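Local coordinates for protein CpuTA1 (PDB 5K3W) that binds pyridoxal-5'-phosphate as a member of the class IV aminotransferase family and assembles from two copies, at residues 45-48 and 49-53; 99-102 and 103-107; 173-176 and 177-180. One frame throughout, in Å; residues are numbered along the deposited sequence.

Interaction 1: 45-48 and 49-53; sequences TDLG and ITRGD
The flat carbonyl group of Leu47 is approached over both faces, by Arg51 N from one and by Asp53 N from the other, so a single oxygen gathers the chain as it leaves the short, N-capped helix 47-50. The Asp53 N to Leu47 O bond is 3.0 Å long and fairly straight (165° at the hydrogen). The bond from Arg51 N is a little longer, and its donor stands well above the carbonyl plane. At the start of the helix the carbonyl of Asp46 also accepts twice. Thr50 N reaches Asp46 O at 3.0 Å, almost linearly and in the carbonyl plane, whereas Ile49 N comes in from above that plane. The carboxylate of Asp46 caps the helix: OD1 takes Gly48 N at 3.0 Å on its anti lone pair, and Thr121 OG1 and Ser131 OG hold OD1 and OD2 respectively, tying the cap to strands 114-121 and 131-138 of the same chain.

Leu47 is the main apolar piece. Its CD2 lies 4.1 Å from Arg51 CG, and its CB is 4.1 Å from Asp53 CB. The Arg51 chain bends at its second torsion (chi2 -63°), and its guanidinium projects to the second subunit, where Arg51 packs on Tyr178 and lies close to the like charge of Arg182, both of that subunit. Gly52 has a positive phi (56°), and its CA lies 3.2 Å from Gly48 O in a CA-H...O contact. Beyond it the carboxylate of Asp53 forms a salt bridge with Arg122. On the remaining flank a water bridges Thr45 and Thr50: it donates a hydrogen bond to Thr45 O and accepts one from Thr50 OG1, 2.6 Å from the water oxygen.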
ATOM      1  N   THR A  45      13.252  -3.683   7.884  1.00 16.52           N
ATOM      2  CA  THR A  45      13.504  -3.261   6.512  1.00 20.45           C
ATOM      3  C   THR A  45      12.907  -4.216   5.475  1.00 19.78           C
ATOM      4  O   THR A  45      13.299  -4.172   4.307  1.00 25.27           O
ATOM      5  CB  THR A  45      15.006  -3.066   6.263  1.00 19.66           C
ATOM      6  OG1 THR A  45      15.716  -4.248   6.625  1.00 26.87           O
ATOM      7  CG2 THR A  45      15.544  -1.916   7.085  1.00 19.84           C
ATOM      8  N   ASP A  46      11.970  -5.075   5.865  1.00 24.51           N
ATOM      9  CA  ASP A  46      11.250  -5.859   4.870  1.00 20.12           C
ATOM     10  C   ASP A  46      10.397  -4.921   4.028  1.00 15.38           C
ATOM     11  O   ASP A  46       9.650  -4.097   4.563  1.00 18.50           O
ATOM     12  CB  ASP A  46      10.378  -6.919   5.540  1.00 20.47           C
ATOM     13  CG  ASP A  46      10.021  -8.067   4.596  1.00 22.54           C
ATOM     14  OD1 ASP A  46       9.253  -7.844   3.638  1.00 17.22           O
ATOM     15  OD2 ASP A  46      10.504  -9.199   4.824  1.00 21.48           O
ATOM     16  N   LEU A  47      10.537  -5.010   2.709  1.00 18.14           N
ATOM     17  CA  LEU A  47       9.787  -4.098   1.854  1.00 20.62           C
ATOM     18  C   LEU A  47       8.284  -4.291   2.004  1.00 18.39           C
ATOM     19  O   LEU A  47       7.512  -3.423   1.574  1.00 17.20           O
ATOM     20  CB  LEU A  47      10.204  -4.275   0.394  1.00 23.25           C
ATOM     21  CG  LEU A  47      11.646  -3.947   0.008  1.00 30.13           C
ATOM     22  CD1 LEU A  47      11.944  -4.498  -1.390  1.00 23.17           C
ATOM     23  CD2 LEU A  47      11.888  -2.449   0.034  1.00 25.73           C
ATOM     24  N   GLY A  48       7.856  -5.409   2.603  1.00 16.69           N
ATOM     25  CA  GLY A  48       6.448  -5.593   2.904  1.00 15.29           C
ATOM     26  C   GLY A  48       5.893  -4.542   3.845  1.00 18.11           C
ATOM     27  O   GLY A  48       4.734  -4.134   3.712  1.00 15.40           O
ATOM     28  N   ILE A  49       6.696  -4.075   4.798  1.00 13.05           N
ATOM     29  CA  ILE A  49       6.230  -3.047   5.719  1.00 21.84           C
ATOM     30  C   ILE A  49       6.777  -1.665   5.363  1.00 21.85           C
ATOM     31  O   ILE A  49       6.068  -0.668   5.504  1.00 21.68           O
ATOM     32  CB  ILE A  49       6.537  -3.411   7.188  1.00 16.78           C
ATOM     33  CG1 ILE A  49       6.164  -2.221   8.083  1.00 19.60           C
ATOM     34  CG2 ILE A  49       7.991  -3.805   7.365  1.00 16.60           C
ATOM     35  CD1 ILE A  49       5.653  -2.590   9.450  1.00 15.40           C
ATOM     36  N   THR A  50       8.022  -1.549   4.894  1.00 17.33           N
ATOM     37  CA  THR A  50       8.490  -0.193   4.619  1.00 17.85           C
ATOM     38  C   THR A  50       7.789   0.390   3.402  1.00 18.70           C
ATOM     39  O   THR A  50       7.624   1.608   3.321  1.00 21.54           O
ATOM     40  CB  THR A  50      10.010  -0.143   4.439  1.00 17.37           C
ATOM     41  OG1 THR A  50      10.411  -1.007   3.360  1.00 22.64           O
ATOM     42  CG2 THR A  50      10.721  -0.548   5.728  1.00 16.81           C
ATOM     43  N   ARG A  51       7.352  -0.456   2.463  1.00 16.40           N
ATOM     44  CA  ARG A  51       6.751   0.007   1.214  1.00 18.21           C
ATOM     45  C   ARG A  51       5.432  -0.667   0.860  1.00 18.49           C
ATOM     46  O   ARG A  51       4.913  -0.419  -0.228  1.00 18.60           O
ATOM     47  CB  ARG A  51       7.712  -0.202   0.036  1.00 16.58           C
ATOM     48  CG  ARG A  51       9.030   0.524   0.142  1.00 23.91           C
ATOM     49  CD  ARG A  51       8.842   2.028   0.170  1.00 20.86           C
ATOM     50  NE  ARG A  51      10.124   2.721   0.204  1.00 31.31           N
ATOM     51  CZ  ARG A  51      10.260   4.043   0.292  1.00 25.95           C
ATOM     52  NH1 ARG A  51       9.192   4.822   0.363  1.00 28.81           N
ATOM     53  NH2 ARG A  51      11.466   4.586   0.309  1.00 24.72           N
ATOM     54  N   GLY A  52       4.882  -1.515   1.722  1.00 18.48           N
ATOM     55  CA  GLY A  52       3.674  -2.228   1.348  1.00 20.07           C
ATOM     56  C   GLY A  52       3.833  -3.008   0.060  1.00 20.91           C
ATOM     57  O   GLY A  52       2.857  -3.201  -0.673  1.00 16.87           O
ATOM     58  N   ASP A  53       5.048  -3.489  -0.218  1.00 18.89           N
ATOM     59  CA  ASP A  53       5.419  -4.076  -1.506  1.00 18.96           C
ATOM     60  C   ASP A  53       5.317  -5.595  -1.428  1.00 23.48           C
ATOM     61  O   ASP A  53       6.305  -6.295  -1.185  1.00 21.66           O
ATOM     62  CB  ASP A  53       6.830  -3.635  -1.886  1.00 19.34           C
ATOM     63  CG  ASP A  53       7.170  -3.928  -3.341  1.00 20.79           C
ATOM     64  OD1 ASP A  53       6.246  -4.273  -4.105  1.00 21.12           O
ATOM     65  OD2 ASP A  53       8.356  -3.795  -3.714  1.00 17.62           O
TER
HETATM   66  O   HOH W   1      12.995  -1.329   3.347  1.00 31.84           O

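Interaction 2: 99-102 and 103-107; sequences AGVA and DYRSR
Val101 and Arg105, one helical turn apart, lie side by side and point the same way, with Val101 CG1 3.6 Å from Arg105 CD. Both belong to a regular alpha-helical stretch inside helix 90-108. Its backbone is the tightly knit part of the contact, an unbroken run of i to i+4 bonds. Asp103 N reaches Ala99 O at 2.8 Å, Tyr104 N reaches Gly100 O at 2.9 Å in a nearly straight line (170° at the hydrogen), and Arg105 N and Ser106 N continue the series to Val101 O and Ala102 O. The methylenes of Arg105 wrap closely over the carbonyl of Val101, with CD 3.5 Å from Val101 O, before the chain bends at chi3 (65°).

The solvent side, with Ala102 and Ser106, is looser, and polar bonds there link residues three or four apart. Ser106 OG donates to Asp103 O at 3.2 Å, reaching it from the same face as Arg107 N, so that oxygen serves two donors. Where this exposed side meets strands 5-9 and 32-35, Asp103 and Arg107 form a salt bridge: Arg107 NE lies 3.0 Å from Asp103 OD2, meeting the carboxylate from above its plane, while the carboxylate sits at the edge of the guanidinium. Thr5 OG1 is a further partner of both Asp103 OD2 and Arg107 NH2, which joins this pair to the first strand of the chain.

Tyr104, with its CG anti to the backbone N (chi1 -174°), sends its ring away from 99-102, and a bound 3-aminobenzoic acid is about 7 Å from its side chain. The ring lies against strand 131-138, touching Val136, Asp137 and Glu138, while Ala99 and Asp103 rest on strand 32-35, so the helix packs on the six-stranded antiparallel sheet.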
ATOM      1  N   ALA A  99      -0.670 -27.735   6.098  1.00 15.54           N
ATOM      2  CA  ALA A  99       0.037 -27.986   7.349  1.00 16.03           C
ATOM      3  C   ALA A  99      -0.413 -27.015   8.435  1.00 25.18           C
ATOM      4  O   ALA A  99      -0.574 -27.399   9.607  1.00 19.49           O
ATOM      5  CB  ALA A  99       1.543 -27.882   7.124  1.00 12.90           C
ATOM      6  N   GLY A 100      -0.630 -25.753   8.059  1.00 17.50           N
ATOM      7  CA  GLY A 100      -1.101 -24.775   9.021  1.00 16.27           C
ATOM      8  C   GLY A 100      -2.486 -25.107   9.544  1.00 15.87           C
ATOM      9  O   GLY A 100      -2.743 -25.030  10.747  1.00 17.71           O
ATOM     10  N   VAL A 101      -3.400 -25.480   8.653  1.00 16.13           N
ATOM     11  CA  VAL A 101      -4.715 -25.894   9.125  1.00 22.48           C
ATOM     12  C   VAL A 101      -4.573 -27.111  10.025  1.00 23.22           C
ATOM     13  O   VAL A 101      -5.216 -27.209  11.077  1.00 23.56           O
ATOM     14  CB  VAL A 101      -5.667 -26.155   7.939  1.00 21.33           C
ATOM     15  CG1 VAL A 101      -6.931 -26.854   8.423  1.00 15.72           C
ATOM     16  CG2 VAL A 101      -6.029 -24.828   7.255  1.00 15.95           C
ATOM     17  N   ALA A 102      -3.684 -28.031   9.651  1.00 21.30           N
ATOM     18  CA  ALA A 102      -3.518 -29.243  10.433  1.00 20.44           C
ATOM     19  C   ALA A 102      -2.980 -28.914  11.817  1.00 24.45           C
ATOM     20  O   ALA A 102      -3.483 -29.434  12.822  1.00 22.79           O
ATOM     21  CB  ALA A 102      -2.599 -30.227   9.693  1.00 13.30           C
ATOM     22  N   ASP A 103      -1.978 -28.030  11.891  1.00 20.56           N
ATOM     23  CA  ASP A 103      -1.385 -27.706  13.185  1.00 23.36           C
ATOM     24  C   ASP A 103      -2.349 -26.923  14.067  1.00 22.82           C
ATOM     25  O   ASP A 103      -2.425 -27.159  15.280  1.00 29.31           O
ATOM     26  CB  ASP A 103      -0.097 -26.914  13.005  1.00 19.18           C
ATOM     27  CG  ASP A 103       0.471 -26.455  14.328  1.00 23.86           C
ATOM     28  OD1 ASP A 103       1.251 -27.224  14.936  1.00 22.13           O
ATOM     29  OD2 ASP A 103       0.119 -25.335  14.772  1.00 25.26           O
ATOM     30  N   TYR A 104      -3.082 -25.979  13.485  1.00 17.92           N
ATOM     31  CA  TYR A 104      -4.071 -25.256  14.270  1.00 21.95           C
ATOM     32  C   TYR A 104      -5.068 -26.219  14.905  1.00 22.51           C
ATOM     33  O   TYR A 104      -5.383 -26.107  16.091  1.00 21.45           O
ATOM     34  CB  TYR A 104      -4.798 -24.228  13.403  1.00 17.02           C
ATOM     35  CG  TYR A 104      -5.720 -23.363  14.221  1.00 20.96           C
ATOM     36  CD1 TYR A 104      -7.008 -23.803  14.542  1.00 16.34           C
ATOM     37  CD2 TYR A 104      -5.297 -22.117  14.709  1.00 17.67           C
ATOM     38  CE1 TYR A 104      -7.856 -23.033  15.304  1.00 19.72           C
ATOM     39  CE2 TYR A 104      -6.146 -21.329  15.475  1.00 20.23           C
ATOM     40  CZ  TYR A 104      -7.426 -21.795  15.770  1.00 24.27           C
ATOM     41  OH  TYR A 104      -8.281 -21.037  16.531  1.00 19.98           O
ATOM     42  N   ARG A 105      -5.578 -27.177  14.130  1.00 22.58           N
ATOM     43  CA  ARG A 105      -6.620 -28.047  14.660  1.00 23.19           C
ATOM     44  C   ARG A 105      -6.065 -29.066  15.644  1.00 20.59           C
ATOM     45  O   ARG A 105      -6.763 -29.463  16.581  1.00 17.68           O
ATOM     46  CB  ARG A 105      -7.363 -28.740  13.513  1.00 22.60           C
ATOM     47  CG  ARG A 105      -8.350 -27.816  12.802  1.00 30.88           C
ATOM     48  CD  ARG A 105      -8.539 -28.175  11.330  1.00 37.06           C
ATOM     49  NE  ARG A 105      -9.157 -29.485  11.144  1.00 27.80           N
ATOM     50  CZ  ARG A 105     -10.453 -29.721  11.311  1.00 36.50           C
ATOM     51  NH1 ARG A 105     -11.261 -28.736  11.670  1.00 37.47           N
ATOM     52  NH2 ARG A 105     -10.942 -30.940  11.134  1.00 41.86           N
ATOM     53  N   SER A 106      -4.822 -29.497  15.473  1.00 19.35           N
ATOM     54  CA  SER A 106      -4.324 -30.510  16.389  1.00 23.94           C
ATOM     55  C   SER A 106      -4.090 -29.921  17.772  1.00 29.61           C
ATOM     56  O   SER A 106      -4.176 -30.646  18.770  1.00 30.53           O
ATOM     57  CB  SER A 106      -3.051 -31.162  15.845  1.00 20.30           C
ATOM     58  OG  SER A 106      -1.951 -30.293  15.939  1.00 24.79           O
ATOM     59  N   ARG A 107      -3.824 -28.614  17.851  1.00 25.13           N
ATOM     60  CA  ARG A 107      -3.666 -27.929  19.128  1.00 22.71           C
ATOM     61  C   ARG A 107      -4.980 -27.394  19.681  1.00 18.91           C
ATOM     62  O   ARG A 107      -5.223 -27.486  20.888  1.00 19.71           O
ATOM     63  CB  ARG A 107      -2.676 -26.766  18.989  1.00 24.05           C
ATOM     64  CG  ARG A 107      -1.256 -27.192  18.720  1.00 16.43           C
ATOM     65  CD  ARG A 107      -0.331 -25.991  18.630  1.00 24.61           C
ATOM     66  NE  ARG A 107      -0.727 -25.041  17.593  1.00 22.02           N
ATOM     67  CZ  ARG A 107      -1.251 -23.847  17.837  1.00 21.68           C
ATOM     68  NH1 ARG A 107      -1.440 -23.443  19.085  1.00 24.25           N
ATOM     69  NH2 ARG A 107      -1.573 -23.050  16.838  1.00 18.59           N
TER

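Interaction 3: 173-176 and 177-180; sequences AKSL and SYAT. With PLP (pyridoxal-5'-phosphate), chain C.
The pyridoxal-5'-phosphate pocket is lined here by a loop that runs into helix 179-190, and Lys174 and Tyr178 of this loop are both pocket residues. An ST turn shapes the loop: Ser175 OG, turned back over its own backbone by a chi1 of 83°, accepts from Ser177 N at 3.1 Å, with 146° at the hydrogen. Ser177 is then the centre of an inverse gamma turn, closed by a weak bond from Tyr178 N to Leu176 O, an oxygen whose position is less certain. The hydroxyl of Ser177 points elsewhere, to Gly52 O, and it also takes part in a bond with Ala179 N of the second subunit.

These turns bring the Tyr178 side chain back over the preceding residues. Its CD1 comes within 3.0 Å of Ser175 O, an oblique approach, and Phe56 meets the ring edge-to-face. Lys174 crosses the same side chain obliquely, with CG 3.9 Å from Tyr178 OH, and its extended chain carries CE to 3.6 Å from C4A of the cofactor. Arg75, Thr234, Thr235 and Ser271 supply further bonds to the cofactor. The Tyr178 hydroxyl is itself hydrogen-bonded to the cofactor: OH is 2.6 Å from O3, which lies at the edge of the tyrosine ring and in its plane.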
ATOM      1  N   ALA A 173      -4.516  -6.025  -8.614  1.00 18.21           N
ATOM      2  CA  ALA A 173      -3.619  -6.832  -7.799  1.00 22.08           C
ATOM      3  C   ALA A 173      -4.088  -6.833  -6.342  1.00 21.16           C
ATOM      4  O   ALA A 173      -4.562  -5.819  -5.826  1.00 16.60           O
ATOM      5  CB  ALA A 173      -2.187  -6.305  -7.901  1.00 16.86           C
ATOM      6  N   LYS A 174      -3.961  -7.986  -5.683  1.00 21.55           N
ATOM      7  CA  LYS A 174      -4.272  -8.101  -4.255  1.00 16.41           C
ATOM      8  C   LYS A 174      -2.986  -7.835  -3.484  1.00 19.97           C
ATOM      9  O   LYS A 174      -2.257  -8.751  -3.084  1.00 19.01           O
ATOM     10  CB  LYS A 174      -4.839  -9.475  -3.952  1.00 20.88           C
ATOM     11  CG  LYS A 174      -5.823  -9.535  -2.817  1.00 23.63           C
ATOM     12  CD  LYS A 174      -6.383 -10.949  -2.728  1.00 22.61           C
ATOM     13  CE  LYS A 174      -7.179 -11.142  -1.461  1.00 26.88           C
ATOM     14  NZ  LYS A 174      -8.105 -10.029  -1.332  1.00 18.60           N
ATOM     15  N   SER A 175      -2.680  -6.549  -3.306  1.00 15.67           N
ATOM     16  CA  SER A 175      -1.384  -6.155  -2.775  1.00 16.25           C
ATOM     17  C   SER A 175      -1.501  -5.823  -1.294  1.00 22.47           C
ATOM     18  O   SER A 175      -2.599  -5.772  -0.723  1.00 16.68           O
ATOM     19  CB  SER A 175      -0.797  -4.964  -3.545  1.00 16.50           C
ATOM     20  OG  SER A 175      -1.313  -3.714  -3.095  1.00 19.33           O
ATOM     21  N   LEU A 176      -0.331  -5.622  -0.672  1.00 18.96           N
ATOM     22  CA  LEU A 176      -0.254  -5.211   0.720  1.00 14.00           C
ATOM     23  C   LEU A 176      -0.493  -3.728   0.891  1.00 16.11           C
ATOM     24  O   LEU A 176      -0.662  -3.284   2.026  1.00 13.77           O
ATOM     25  CB  LEU A 176       1.104  -5.572   1.316  1.00 11.72           C
ATOM     26  CG  LEU A 176       1.428  -7.067   1.265  1.00 19.76           C
ATOM     27  CD1 LEU A 176       2.861  -7.322   1.684  1.00 17.77           C
ATOM     28  CD2 LEU A 176       0.450  -7.860   2.144  1.00 15.33           C
ATOM     29  N   SER A 177      -0.508  -2.962  -0.201  1.00 20.16           N
ATOM     30  CA  SER A 177      -0.652  -1.507  -0.133  1.00 17.46           C
ATOM     31  C   SER A 177      -2.137  -1.135  -0.114  1.00 22.13           C
ATOM     32  O   SER A 177      -2.697  -0.595  -1.076  1.00 11.27           O
ATOM     33  CB  SER A 177       0.081  -0.847  -1.291  1.00 14.19           C
ATOM     34  OG  SER A 177       1.484  -0.913  -1.098  1.00 19.32           O
ATOM     35  N   TYR A 178      -2.761  -1.409   1.039  1.00 16.95           N
ATOM     36  CA  TYR A 178      -4.203  -1.279   1.219  1.00 17.10           C
ATOM     37  C   TYR A 178      -4.586  -0.113   2.124  1.00 16.49           C
ATOM     38  O   TYR A 178      -5.725  -0.049   2.599  1.00 19.17           O
ATOM     39  CB  TYR A 178      -4.788  -2.581   1.765  1.00 18.43           C
ATOM     40  CG  TYR A 178      -5.437  -3.460   0.718  1.00 22.76           C
ATOM     41  CD1 TYR A 178      -4.820  -3.697  -0.508  1.00 20.92           C
ATOM     42  CD2 TYR A 178      -6.663  -4.077   0.965  1.00 22.62           C
ATOM     43  CE1 TYR A 178      -5.418  -4.511  -1.469  1.00 22.56           C
ATOM     44  CE2 TYR A 178      -7.268  -4.885   0.015  1.00 18.55           C
ATOM     45  CZ  TYR A 178      -6.640  -5.104  -1.200  1.00 27.89           C
ATOM     46  OH  TYR A 178      -7.235  -5.921  -2.152  1.00 30.15           O
ATOM     47  N   ALA A 179      -3.667   0.819   2.368  1.00 15.75           N
ATOM     48  CA  ALA A 179      -4.010   1.972   3.192  1.00 18.45           C
ATOM     49  C   ALA A 179      -5.289   2.650   2.699  1.00 17.33           C
ATOM     50  O   ALA A 179      -6.153   3.025   3.500  1.00 10.89           O
ATOM     51  CB  ALA A 179      -2.843   2.962   3.226  1.00 14.37           C
ATOM     52  N   THR A 180      -5.437   2.816   1.384  1.00 15.78           N
ATOM     53  CA  THR A 180      -6.641   3.488   0.906  1.00 22.01           C
ATOM     54  C   THR A 180      -7.876   2.622   1.086  1.00 17.60           C
ATOM     55  O   THR A 180      -8.957   3.160   1.345  1.00 24.16           O
ATOM     56  CB  THR A 180      -6.519   3.911  -0.560  1.00 18.06           C
ATOM     57  OG1 THR A 180      -6.323   2.749  -1.371  1.00 23.80           O
ATOM     58  CG2 THR A 180      -5.361   4.872  -0.740  1.00 17.08           C
TER
HETATM   59  N1  PLP C 401     -11.817  -7.046  -3.972  1.00 28.40           N
HETATM   60  C2  PLP C 401     -10.708  -6.858  -3.200  1.00 30.06           C
HETATM   61  C2A PLP C 401      -9.923  -5.563  -3.282  1.00 16.89           C
HETATM   62  C3  PLP C 401     -10.295  -7.867  -2.351  1.00 23.95           C
HETATM   63  O3  PLP C 401      -9.143  -7.641  -1.583  1.00 18.43           O
HETATM   64  C4  PLP C 401     -10.995  -9.047  -2.294  1.00 26.31           C
HETATM   65  C4A PLP C 401     -10.618 -10.176  -1.372  1.00 23.24           C
HETATM   66  C5  PLP C 401     -12.106  -9.235  -3.059  1.00 26.73           C
HETATM   67  C6  PLP C 401     -12.510  -8.220  -3.910  1.00 28.17           C
HETATM   68  C5A PLP C 401     -12.886 -10.542  -2.962  1.00 21.88           C
HETATM   69  O4P PLP C 401     -12.093 -11.676  -3.263  1.00 22.44           O
HETATM   70  P   PLP C 401     -12.410 -13.089  -2.594  1.00 25.49           P
HETATM   71  O1P PLP C 401     -13.868 -13.449  -2.775  1.00 20.55           O
HETATM   72  O2P PLP C 401     -12.065 -13.088  -1.125  1.00 19.41           O
HETATM   73  O3P PLP C 401     -11.596 -14.157  -3.279  1.00 20.08           O

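How the interactions relate
Along the chain the three contacts come in series, 45-53, then 99-107, then 173-180. Interactions 1 and 3 are neighbours, with centres about 12 Å apart. They meet through the bond between Gly52 and Ser177 and the packing of Leu176 on Gly48 and Gly52. Both also touch the second subunit, so the short helix 47-50 and the cofactor-binding loop before helix 179-190 lie together at the dimer interface. Interaction 2 stands apart: its centre is about 28 Å from each of the others, on helix 90-108 against the six-stranded sheet, and no other protein chain of the assembly touches it.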